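Local coordinates for allantoicase (PDB 1O59), which catalyses the hydrolysis of allantoate to (S)-ureidoglycolate and urea, a step that lets yeast use purines as a secondary nitrogen source, at residues 89-100 / 174-184. Numbering follows the deposited sequence.
Sequences NEMEYDWVIIKM and FTHIKLKMYPD
Just beyond the paired strands, CE of selenomethionine M100 reaches F174 CB at 4.1 Å and also touches I177 CD1. T175 O accepts a hydrogen bond from M100 N, and K99, its chain extended, runs CG over one face of the H176 ring. From I177 to M181 alternate residues exchange paired backbone hydrogen bonds with I98, V96 and D94. The two faces are built differently: L179 CD2 packs against V96 CG1 at 3.6 Å on the face shared with I98 and I177; on the other, K180 stretches across Y93, its CD 3.7 Å from the ring centroid and 7° off the normal, while its NZ forms a salt bridge with E128. Y93 CB lies over the Y182 ring; with CG between the backbone N and the carbonyl carbon (chi1 58°), the Y93 ring turns its edge toward that face, planes 63° apart, and its OH hydrogen-bonds E141. A leucine in place of Y93 would probably strip the K180 methylenes of their flat cover and cost E141 one partner. Beyond, cis-P183 O and D184 OD2 accept hydrogen bonds from N89 ND2 and N. In this allantoicase repeat, probably galactose-binding-domain-like, strands 94-99 and 176-182 lie between 45-49 and 124-130, F190 of strand 186-196 packing on I98, I177 and L179.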
ATOM      1  N   ASN A  89     -11.723 -28.575  -8.814  1.00 53.70           N
ATOM      2  CA  ASN A  89     -10.725 -28.213  -9.830  1.00 55.37           C
ATOM      3  C   ASN A  89      -9.944 -29.474 -10.259  1.00 56.14           C
ATOM      4  O   ASN A  89      -9.420 -30.215  -9.397  1.00 56.91           O
ATOM      5  CB  ASN A  89      -9.801 -27.079  -9.313  1.00 54.76           C
ATOM      6  CG  ASN A  89      -8.824 -26.536 -10.372  1.00 54.29           C
ATOM      7  OD1 ASN A  89      -8.768 -27.021 -11.504  1.00 52.40           O
ATOM      8  ND2 ASN A  89      -8.042 -25.509  -9.989  1.00 53.70           N
ATOM      9  N   GLU A  90      -9.929 -29.746 -11.572  1.00 56.78           N
ATOM     10  CA  GLU A  90      -9.156 -30.878 -12.147  1.00 57.70           C
ATOM     11  C   GLU A  90      -7.697 -30.498 -12.401  1.00 57.63           C
ATOM     12  O   GLU A  90      -6.839 -31.372 -12.583  1.00 57.11           O
ATOM     13  CB  GLU A  90      -9.777 -31.388 -13.451  1.00 58.61           C
ATOM     14  CG  GLU A  90     -11.286 -31.567 -13.344  1.00 62.07           C
ATOM     15  CD  GLU A  90     -11.837 -32.727 -14.140  1.00 65.98           C
ATOM     16  OE1 GLU A  90     -11.417 -32.934 -15.319  1.00 67.10           O
ATOM     17  OE2 GLU A  90     -12.705 -33.428 -13.560  1.00 69.39           O
HETATM   18  N   MSE A  91      -7.415 -29.199 -12.397  1.00 57.39           N
HETATM   19  CA  MSE A  91      -6.049 -28.749 -12.386  1.00 57.77           C
HETATM   20  C   MSE A  91      -5.515 -28.776 -10.945  1.00 58.27           C
HETATM   21  O   MSE A  91      -6.280 -28.975  -9.983  1.00 58.39           O
HETATM   22  CB  MSE A  91      -5.936 -27.384 -13.062  1.00 57.83           C
HETATM   23  CG  MSE A  91      -6.435 -27.403 -14.509  1.00 57.55           C
HETATM   24 SE   MSE A  91      -5.468 -28.682 -15.652  0.50 57.69          SE
HETATM   25  CE  MSE A  91      -3.988 -27.380 -16.195  1.00 64.30           C
ATOM     26  N   GLU A  92      -4.194 -28.647 -10.816  1.00 58.53           N
ATOM     27  CA  GLU A  92      -3.507 -28.704  -9.528  1.00 59.09           C
ATOM     28  C   GLU A  92      -3.838 -27.464  -8.705  1.00 57.15           C
ATOM     29  O   GLU A  92      -3.818 -27.487  -7.483  1.00 56.91           O
ATOM     30  CB  GLU A  92      -1.995 -28.783  -9.769  1.00 59.60           C
ATOM     31  CG  GLU A  92      -1.154 -29.130  -8.534  1.00 63.46           C
ATOM     32  CD  GLU A  92       0.363 -28.713  -8.566  1.00 63.61           C
ATOM     33  OE1 GLU A  92       0.831 -27.961  -9.487  1.00 65.71           O
ATOM     34  OE2 GLU A  92       1.099 -29.152  -7.605  1.00 68.42           O
ATOM     35  N   TYR A  93      -4.114 -26.364  -9.384  1.00 55.71           N
ATOM     36  CA  TYR A  93      -4.357 -25.088  -8.711  1.00 54.80           C
ATOM     37  C   TYR A  93      -5.194 -24.129  -9.550  1.00 54.75           C
ATOM     38  O   TYR A  93      -5.189 -24.176 -10.775  1.00 53.64           O
ATOM     39  CB  TYR A  93      -3.030 -24.405  -8.302  1.00 54.37           C
ATOM     40  CG  TYR A  93      -2.099 -24.157  -9.461  1.00 52.95           C
ATOM     41  CD1 TYR A  93      -2.246 -23.042 -10.257  1.00 53.63           C
ATOM     42  CD2 TYR A  93      -1.115 -25.066  -9.793  1.00 52.33           C
ATOM     43  CE1 TYR A  93      -1.420 -22.826 -11.352  1.00 53.91           C
ATOM     44  CE2 TYR A  93      -0.284 -24.865 -10.879  1.00 52.63           C
ATOM     45  CZ  TYR A  93      -0.442 -23.740 -11.650  1.00 52.88           C
ATOM     46  OH  TYR A  93       0.369 -23.521 -12.726  1.00 53.10           O
ATOM     47  N   ASP A  94      -5.947 -23.290  -8.848  1.00 55.62           N
ATOM     48  CA  ASP A  94      -6.510 -22.074  -9.415  1.00 55.93           C
ATOM     49  C   ASP A  94      -5.482 -20.959  -9.268  1.00 56.63           C
ATOM     50  O   ASP A  94      -4.598 -21.032  -8.403  1.00 56.61           O
ATOM     51  CB  ASP A  94      -7.804 -21.667  -8.693  1.00 55.99           C
ATOM     52  CG  ASP A  94      -9.030 -22.338  -9.267  1.00 57.21           C
ATOM     53  OD1 ASP A  94      -9.203 -22.272 -10.521  1.00 56.69           O
ATOM     54  OD2 ASP A  94      -9.859 -22.950  -8.529  1.00 58.33           O
ATOM     55  N   TRP A  95      -5.613 -19.934 -10.111  1.00 57.22           N
ATOM     56  CA  TRP A  95      -4.661 -18.845 -10.134  1.00 57.98           C
ATOM     57  C   TRP A  95      -5.248 -17.494 -10.567  1.00 58.92           C
ATOM     58  O   TRP A  95      -6.296 -17.411 -11.215  1.00 59.95           O
ATOM     59  CB  TRP A  95      -3.495 -19.179 -11.049  1.00 57.56           C
ATOM     60  CG  TRP A  95      -3.936 -19.578 -12.382  1.00 56.58           C
ATOM     61  CD1 TRP A  95      -4.138 -20.836 -12.811  1.00 56.01           C
ATOM     62  CD2 TRP A  95      -4.231 -18.718 -13.492  1.00 56.72           C
ATOM     63  NE1 TRP A  95      -4.570 -20.820 -14.115  1.00 55.95           N
ATOM     64  CE2 TRP A  95      -4.631 -19.526 -14.551  1.00 56.28           C
ATOM     65  CE3 TRP A  95      -4.204 -17.338 -13.691  1.00 57.32           C
ATOM     66  CZ2 TRP A  95      -4.997 -19.009 -15.784  1.00 56.56           C
ATOM     67  CZ3 TRP A  95      -4.571 -16.834 -14.912  1.00 56.39           C
ATOM     68  CH2 TRP A  95      -4.957 -17.662 -15.940  1.00 56.18           C
ATOM     69  N   VAL A  96      -4.540 -16.443 -10.187  1.00 59.44           N
ATOM     70  CA  VAL A  96      -4.860 -15.085 -10.614  1.00 59.77           C
ATOM     71  C   VAL A  96      -3.555 -14.358 -10.876  1.00 59.35           C
ATOM     72  O   VAL A  96      -2.584 -14.477 -10.102  1.00 58.15           O
ATOM     73  CB  VAL A  96      -5.748 -14.330  -9.562  1.00 59.87           C
ATOM     74  CG1 VAL A  96      -5.207 -14.484  -8.171  1.00 62.16           C
ATOM     75  CG2 VAL A  96      -5.866 -12.875  -9.894  1.00 60.70           C
ATOM     76  N   ILE A  97      -3.544 -13.630 -11.982  1.00 59.15           N
ATOM     77  CA  ILE A  97      -2.428 -12.815 -12.344  1.00 59.76           C
ATOM     78  C   ILE A  97      -2.752 -11.333 -12.082  1.00 60.11           C
ATOM     79  O   ILE A  97      -3.829 -10.832 -12.441  1.00 59.37           O
ATOM     80  CB  ILE A  97      -2.050 -13.058 -13.813  1.00 59.59           C
ATOM     81  CG1 ILE A  97      -1.509 -14.479 -14.001  1.00 60.25           C
ATOM     82  CG2 ILE A  97      -0.975 -12.081 -14.236  1.00 61.23           C
ATOM     83  CD1 ILE A  97      -1.515 -14.964 -15.440  1.00 59.99           C
ATOM     84  N   ILE A  98      -1.799 -10.630 -11.467  1.00 60.43           N
ATOM     85  CA  ILE A  98      -2.005  -9.230 -11.071  1.00 60.38           C
ATOM     86  C   ILE A  98      -0.812  -8.378 -11.437  1.00 60.36           C
ATOM     87  O   ILE A  98       0.331  -8.693 -11.071  1.00 60.47           O
ATOM     88  CB  ILE A  98      -2.253  -9.096  -9.561  1.00 60.16           C
ATOM     89  CG1 ILE A  98      -3.404  -9.996  -9.099  1.00 60.96           C
ATOM     90  CG2 ILE A  98      -2.640  -7.665  -9.224  1.00 60.52           C
ATOM     91  CD1 ILE A  98      -3.335 -10.360  -7.640  1.00 61.47           C
ATOM     92  N   LYS A  99      -1.094  -7.299 -12.160  1.00 60.04           N
ATOM     93  CA  LYS A  99      -0.101  -6.338 -12.499  1.00 59.95           C
ATOM     94  C   LYS A  99      -0.012  -5.337 -11.357  1.00 59.65           C
ATOM     95  O   LYS A  99      -1.036  -4.869 -10.854  1.00 60.42           O
ATOM     96  CB  LYS A  99      -0.474  -5.646 -13.788  1.00 60.54           C
ATOM     97  CG  LYS A  99       0.644  -4.813 -14.325  1.00 61.62           C
ATOM     98  CD  LYS A  99       0.404  -4.326 -15.724  1.00 65.40           C
ATOM     99  CE  LYS A  99       1.588  -3.391 -16.122  1.00 67.72           C
ATOM    100  NZ  LYS A  99       1.322  -2.575 -17.361  1.00 70.68           N
HETATM  101  N   MSE A 100       1.205  -5.018 -10.927  1.00 58.41           N
HETATM  102  CA  MSE A 100       1.383  -4.011  -9.879  1.00 56.99           C
HETATM  103  C   MSE A 100       0.977  -2.633 -10.387  1.00 58.40           C
HETATM  104  O   MSE A 100       0.999  -2.352 -11.589  1.00 57.65           O
HETATM  105  CB  MSE A 100       2.853  -3.893  -9.443  1.00 56.99           C
HETATM  106  CG  MSE A 100       3.457  -5.150  -8.896  1.00 55.91           C
HETATM  107 SE   MSE A 100       5.359  -4.934  -8.608  0.50 48.56          SE
HETATM  108  CE  MSE A 100       5.674  -6.634  -8.266  1.00 52.30           C
ATOM    109  N   PHE A 174      10.380  -7.254  -9.888  1.00 59.87           N
ATOM    110  CA  PHE A 174       9.240  -7.822 -10.611  1.00 58.70           C
ATOM    111  C   PHE A 174       8.150  -6.772 -10.859  1.00 58.25           C
ATOM    112  O   PHE A 174       8.137  -5.729 -10.208  1.00 57.10           O
ATOM    113  CB  PHE A 174       8.654  -8.990  -9.811  1.00 58.39           C
ATOM    114  CG  PHE A 174       9.641 -10.083  -9.528  1.00 57.61           C
ATOM    115  CD1 PHE A 174       9.991 -10.976 -10.515  1.00 57.12           C
ATOM    116  CD2 PHE A 174      10.253 -10.202  -8.290  1.00 57.76           C
ATOM    117  CE1 PHE A 174      10.900 -11.972 -10.276  1.00 56.05           C
ATOM    118  CE2 PHE A 174      11.172 -11.220  -8.062  1.00 55.25           C
ATOM    119  CZ  PHE A 174      11.474 -12.095  -9.054  1.00 56.05           C
ATOM    120  N   THR A 175       7.247  -7.094 -11.793  1.00 57.95           N
ATOM    121  CA  THR A 175       6.156  -6.211 -12.251  1.00 58.02           C
ATOM    122  C   THR A 175       4.761  -6.828 -12.131  1.00 58.32           C
ATOM    123  O   THR A 175       3.771  -6.106 -12.141  1.00 59.51           O
ATOM    124  CB  THR A 175       6.326  -5.884 -13.744  1.00 57.50           C
ATOM    125  OG1 THR A 175       6.318  -7.108 -14.485  1.00 59.06           O
ATOM    126  CG2 THR A 175       7.680  -5.234 -14.088  1.00 55.65           C
ATOM    127  N   HIS A 176       4.701  -8.156 -12.098  1.00 58.35           N
ATOM    128  CA  HIS A 176       3.472  -8.943 -12.099  1.00 57.84           C
ATOM    129  C   HIS A 176       3.564 -10.062 -11.039  1.00 57.66           C
ATOM    130  O   HIS A 176       4.623 -10.621 -10.820  1.00 56.88           O
ATOM    131  CB  HIS A 176       3.283  -9.627 -13.450  1.00 57.73           C
ATOM    132  CG  HIS A 176       2.896  -8.706 -14.562  1.00 57.18           C
ATOM    133  ND1 HIS A 176       3.790  -7.843 -15.158  1.00 54.50           N
ATOM    134  CD2 HIS A 176       1.720  -8.547 -15.215  1.00 55.93           C
ATOM    135  CE1 HIS A 176       3.176  -7.178 -16.118  1.00 56.31           C
ATOM    136  NE2 HIS A 176       1.919  -7.588 -16.176  1.00 56.53           N
ATOM    137  N   ILE A 177       2.424 -10.400 -10.440  1.00 57.72           N
ATOM    138  CA  ILE A 177       2.328 -11.428  -9.409  1.00 57.75           C
ATOM    139  C   ILE A 177       1.325 -12.482  -9.831  1.00 57.43           C
ATOM    140  O   ILE A 177       0.295 -12.157 -10.410  1.00 56.75           O
ATOM    141  CB  ILE A 177       1.878 -10.768  -8.051  1.00 58.11           C
ATOM    142  CG1 ILE A 177       2.930  -9.729  -7.589  1.00 57.42           C
ATOM    143  CG2 ILE A 177       1.588 -11.838  -6.972  1.00 57.98           C
ATOM    144  CD1 ILE A 177       4.309 -10.269  -7.477  1.00 56.42           C
ATOM    145  N   LYS A 178       1.654 -13.736  -9.534  1.00 57.70           N
ATOM    146  CA  LYS A 178       0.744 -14.873  -9.705  1.00 57.09           C
ATOM    147  C   LYS A 178       0.466 -15.496  -8.349  1.00 58.12           C
ATOM    148  O   LYS A 178       1.374 -15.953  -7.636  1.00 58.10           O
ATOM    149  CB  LYS A 178       1.321 -15.952 -10.639  1.00 56.84           C
ATOM    150  CG  LYS A 178       0.247 -16.843 -11.278  1.00 56.19           C
ATOM    151  CD  LYS A 178       0.722 -18.221 -11.693  1.00 55.23           C
ATOM    152  CE  LYS A 178       1.824 -18.182 -12.699  1.00 53.38           C
ATOM    153  NZ  LYS A 178       2.190 -19.514 -13.206  1.00 49.14           N
ATOM    154  N   LEU A 179      -0.809 -15.523  -8.004  1.00 58.92           N
ATOM    155  CA  LEU A 179      -1.268 -16.202  -6.807  1.00 59.23           C
ATOM    156  C   LEU A 179      -1.819 -17.550  -7.217  1.00 58.20           C
ATOM    157  O   LEU A 179      -2.640 -17.643  -8.113  1.00 57.70           O
ATOM    158  CB  LEU A 179      -2.340 -15.350  -6.132  1.00 59.57           C
ATOM    159  CG  LEU A 179      -3.165 -15.971  -5.006  1.00 60.72           C
ATOM    160  CD1 LEU A 179      -2.332 -16.227  -3.783  1.00 60.08           C
ATOM    161  CD2 LEU A 179      -4.317 -14.997  -4.721  1.00 61.43           C
ATOM    162  N   LYS A 180      -1.338 -18.598  -6.567  1.00 58.20           N
ATOM    163  CA  LYS A 180      -1.814 -19.952  -6.814  1.00 57.35           C
ATOM    164  C   LYS A 180      -2.523 -20.456  -5.554  1.00 57.06           C
ATOM    165  O   LYS A 180      -1.990 -20.356  -4.463  1.00 57.82           O
ATOM    166  CB  LYS A 180      -0.640 -20.883  -7.134  1.00 57.62           C
ATOM    167  CG  LYS A 180       0.208 -20.546  -8.359  1.00 56.74           C
ATOM    168  CD  LYS A 180       1.053 -21.793  -8.728  1.00 58.47           C
ATOM    169  CE  LYS A 180       1.760 -21.664 -10.089  1.00 60.00           C
ATOM    170  NZ  LYS A 180       2.781 -22.768 -10.349  1.00 57.89           N
HETATM  171  N   MSE A 181      -3.723 -20.996  -5.724  1.00 56.56           N
HETATM  172  CA  MSE A 181      -4.509 -21.642  -4.662  1.00 55.13           C
HETATM  173  C   MSE A 181      -4.717 -23.121  -5.021  1.00 55.03           C
HETATM  174  O   MSE A 181      -5.258 -23.444  -6.098  1.00 54.21           O
HETATM  175  CB  MSE A 181      -5.867 -20.921  -4.572  1.00 55.70           C
HETATM  176  CG  MSE A 181      -6.996 -21.663  -3.844  1.00 55.13           C
HETATM  177 SE   MSE A 181      -8.488 -20.448  -3.394  0.50 49.09          SE
HETATM  178  CE  MSE A 181      -8.999 -20.015  -5.064  1.00 50.17           C
ATOM    179  N   TYR A 182      -4.301 -24.000  -4.119  1.00 54.60           N
ATOM    180  CA  TYR A 182      -4.327 -25.428  -4.362  1.00 55.34           C
ATOM    181  C   TYR A 182      -5.431 -26.132  -3.560  1.00 55.74           C
ATOM    182  O   TYR A 182      -5.313 -26.207  -2.322  1.00 56.48           O
ATOM    183  CB  TYR A 182      -2.997 -26.064  -3.949  1.00 55.33           C
ATOM    184  CG  TYR A 182      -1.737 -25.487  -4.573  1.00 55.64           C
ATOM    185  CD1 TYR A 182      -1.155 -24.316  -4.077  1.00 54.93           C
ATOM    186  CD2 TYR A 182      -1.080 -26.162  -5.603  1.00 55.56           C
ATOM    187  CE1 TYR A 182       0.026 -23.817  -4.607  1.00 55.72           C
ATOM    188  CE2 TYR A 182       0.100 -25.669  -6.152  1.00 55.64           C
ATOM    189  CZ  TYR A 182       0.655 -24.506  -5.649  1.00 56.36           C
ATOM    190  OH  TYR A 182       1.823 -24.026  -6.199  1.00 57.02           O
ATOM    191  N   PRO A 183      -6.467 -26.681  -4.211  1.00 55.29           N
ATOM    192  CA  PRO A 183      -6.671 -26.685  -5.663  1.00 55.44           C
ATOM    193  C   PRO A 183      -7.738 -25.694  -6.116  1.00 55.77           C
ATOM    194  O   PRO A 183      -7.835 -25.394  -7.306  1.00 55.64           O
ATOM    195  CB  PRO A 183      -7.157 -28.099  -5.923  1.00 55.31           C
ATOM    196  CG  PRO A 183      -7.950 -28.393  -4.720  1.00 55.67           C
ATOM    197  CD  PRO A 183      -7.231 -27.753  -3.559  1.00 55.19           C
ATOM    198  N   ASP A 184      -8.495 -25.192  -5.140  1.00 56.02           N
ATOM    199  CA  ASP A 184      -9.635 -24.329  -5.334  1.00 56.38           C
ATOM    200  C   ASP A 184     -10.156 -23.883  -3.948  1.00 56.92           C
ATOM    201  O   ASP A 184      -9.755 -24.445  -2.923  1.00 56.89           O
ATOM    202  CB  ASP A 184     -10.742 -25.031  -6.152  1.00 56.11           C
ATOM    203  CG  ASP A 184     -11.175 -26.359  -5.580  1.00 55.08           C
ATOM    204  OD1 ASP A 184     -11.840 -26.386  -4.540  1.00 51.85           O
ATOM    205  OD2 ASP A 184     -10.954 -27.448  -6.142  1.00 55.87           O
TER
HETATM  206  O   HOH W   1       3.422 -22.235 -13.017  1.00 59.17           O